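PDB 3LJX: MmoQ Response regulator from Methylococcus capsulatus, which probably makes cyclic di-GMP from two GTP as a full-length diguanylate cyclase, of which this chain is the piece carrying the HDOD domain. Local coordinates for residues G99-F104 with E159-A164. Residues are numbered along the deposited sequence; the frame is centred on the assembly and turned at random.
Sequences GRCEAF and ECLRKA
Leu161, on helix 154-163 of the all-helical HDOD domain, rests CD1 against a type I beta turn that runs from Cys101 to Phe104. The turn is closed by the hydrogen bond from Phe104 N to Cys101 O (3.0 Å) and lies in the loop before helix 106-125. Leu161 CD1 sits 3.8 Å from Phe104 CA. Leu161 CD1 also meets the Phe104 ring at its edge, in the ring plane, 3.9 Å from Phe104 CD1. Cys101 SG approaches the same methyl more loosely, at 4.2 Å. Ala103 packs its CB against Leu161 CB (4.0 Å). Ala103 N also hydrogen-bonds to Ser158 OG, one turn before Leu161 on the same helix. Outward, the Ala103 methyl lies over the centre of one face of the Arg162 guanidinium. The Arg162 chain is extended from CG to NE and carries this group across Ala103 to Glu102. There the carboxylate and guanidinium planes stand 88° apart, so the salt bridge is not a flat, two-pronged pair. Glu102 OE2 lies a long 3.4 Å from Arg162 NH2. A water in the plane of the guanidinium, at its edge, accepts from Arg162 NH1 and lies 3.2 Å from Glu102 OE1, a possible second bond.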
loop_
_atom_site.group_PDB
_atom_site.type_symbol
_atom_site.label_atom_id
_atom_site.label_comp_id
_atom_site.label_asym_id
_atom_site.label_seq_id
_atom_site.Cartn_x
_atom_site.Cartn_y
_atom_site.Cartn_z
ATOM N N GLY A 99 -5.589 16.416 2.544
ATOM C CA GLY A 99 -6.022 16.411 1.161
ATOM C C GLY A 99 -7.441 16.921 0.965
ATOM O O GLY A 99 -8.150 17.259 1.915
ATOM N N ARG A 100 -7.864 16.959 -0.290
ATOM C CA ARG A 100 -9.109 17.601 -0.658
ATOM C C ARG A 100 -10.389 16.851 -0.255
ATOM O O ARG A 100 -11.409 17.494 -0.018
ATOM C CB ARG A 100 -9.099 17.931 -2.155
ATOM C CG ARG A 100 -8.199 19.114 -2.490
ATOM C CD ARG A 100 -7.932 19.248 -3.986
ATOM N NE ARG A 100 -7.273 20.517 -4.305
ATOM C CZ ARG A 100 -5.970 20.754 -4.147
ATOM N NH1 ARG A 100 -5.170 19.808 -3.666
ATOM N NH2 ARG A 100 -5.466 21.943 -4.464
ATOM N N CYS A 101 -10.352 15.516 -0.167
ATOM C CA CYS A 101 -11.564 14.752 0.175
ATOM C C CYS A 101 -11.961 14.919 1.645
ATOM O O CYS A 101 -11.415 14.258 2.540
ATOM C CB CYS A 101 -11.423 13.265 -0.171
ATOM S SG CYS A 101 -12.918 12.299 0.191
ATOM N N GLU A 102 -12.929 15.799 1.879
ATOM C CA GLU A 102 -13.312 16.214 3.225
ATOM C C GLU A 102 -13.556 15.038 4.188
ATOM O O GLU A 102 -13.001 15.003 5.299
ATOM C CB GLU A 102 -14.546 17.128 3.146
ATOM C CG GLU A 102 -14.962 17.755 4.467
ATOM C CD GLU A 102 -16.011 18.847 4.292
ATOM O OE1 GLU A 102 -16.165 19.364 3.158
ATOM O OE2 GLU A 102 -16.676 19.194 5.294
ATOM N N ALA A 103 -14.369 14.073 3.757
ATOM C CA ALA A 103 -14.755 12.962 4.627
ATOM C C ALA A 103 -13.703 11.841 4.781
ATOM O O ALA A 103 -13.861 10.959 5.615
ATOM C CB ALA A 103 -16.107 12.384 4.185
ATOM N N PHE A 104 -12.633 11.880 3.992
ATOM C CA PHE A 104 -11.597 10.846 4.069
ATOM C C PHE A 104 -10.583 11.132 5.176
ATOM O O PHE A 104 -9.976 12.208 5.232
ATOM C CB PHE A 104 -10.873 10.693 2.729
ATOM C CG PHE A 104 -9.970 9.479 2.644
ATOM C CD1 PHE A 104 -10.510 8.190 2.600
ATOM C CD2 PHE A 104 -8.587 9.626 2.560
ATOM C CE1 PHE A 104 -9.687 7.066 2.502
ATOM C CE2 PHE A 104 -7.756 8.513 2.454
ATOM C CZ PHE A 104 -8.310 7.228 2.423
ATOM N N GLU A 159 -19.456 12.158 -0.428
ATOM C CA GLU A 159 -20.819 11.636 -0.400
ATOM C C GLU A 159 -20.825 10.132 -0.090
ATOM O O GLU A 159 -21.504 9.682 0.835
ATOM C CB GLU A 159 -21.545 11.882 -1.720
ATOM C CG GLU A 159 -21.812 13.334 -2.054
ATOM C CD GLU A 159 -22.521 13.493 -3.404
ATOM O OE1 GLU A 159 -23.138 12.505 -3.871
ATOM O OE2 GLU A 159 -22.460 14.600 -3.995
ATOM N N CYS A 160 -20.080 9.349 -0.866
ATOM C CA CYS A 160 -20.058 7.907 -0.641
ATOM C C CYS A 160 -19.646 7.576 0.794
ATOM O O CYS A 160 -20.278 6.766 1.463
ATOM C CB CYS A 160 -19.114 7.223 -1.622
ATOM S SG CYS A 160 -19.564 7.461 -3.352
ATOM N N LEU A 161 -18.593 8.225 1.269
ATOM C CA LEU A 161 -18.054 7.919 2.587
ATOM C C LEU A 161 -19.039 8.245 3.704
ATOM O O LEU A 161 -19.079 7.560 4.721
ATOM C CB LEU A 161 -16.729 8.656 2.803
ATOM C CG LEU A 161 -15.556 8.114 1.977
ATOM C CD1 LEU A 161 -14.297 8.900 2.279
ATOM C CD2 LEU A 161 -15.334 6.634 2.243
ATOM N N ARG A 162 -19.841 9.286 3.519
ATOM C CA ARG A 162 -20.815 9.657 4.542
ATOM C C ARG A 162 -22.016 8.712 4.590
ATOM O O ARG A 162 -22.600 8.514 5.651
ATOM C CB ARG A 162 -21.258 11.110 4.371
ATOM C CG ARG A 162 -20.134 12.082 4.655
ATOM C CD ARG A 162 -20.506 13.503 4.335
ATOM N NE ARG A 162 -19.489 14.419 4.844
ATOM C CZ ARG A 162 -18.808 15.283 4.093
ATOM N NH1 ARG A 162 -19.035 15.364 2.784
ATOM N NH2 ARG A 162 -17.903 16.071 4.660
ATOM N N LYS A 163 -22.367 8.107 3.457
ATOM C CA LYS A 163 -23.562 7.271 3.412
ATOM C C LYS A 163 -23.339 5.762 3.469
ATOM O O LYS A 163 -24.293 5.013 3.666
ATOM C CB LYS A 163 -24.449 7.630 2.219
ATOM C CG LYS A 163 -23.731 7.735 0.914
ATOM C CD LYS A 163 -24.650 8.308 -0.159
ATOM C CE LYS A 163 -25.781 7.345 -0.514
ATOM N NZ LYS A 163 -26.386 7.667 -1.851
ATOM N N ALA A 164 -22.101 5.303 3.318
ATOM C CA ALA A 164 -21.874 3.858 3.306
ATOM C C ALA A 164 -20.505 3.422 3.806
ATOM O O ALA A 164 -19.569 4.219 3.887
ATOM C CB ALA A 164 -22.123 3.298 1.910
HETATM O O HOH W 1 -17.529 17.601 0.907
#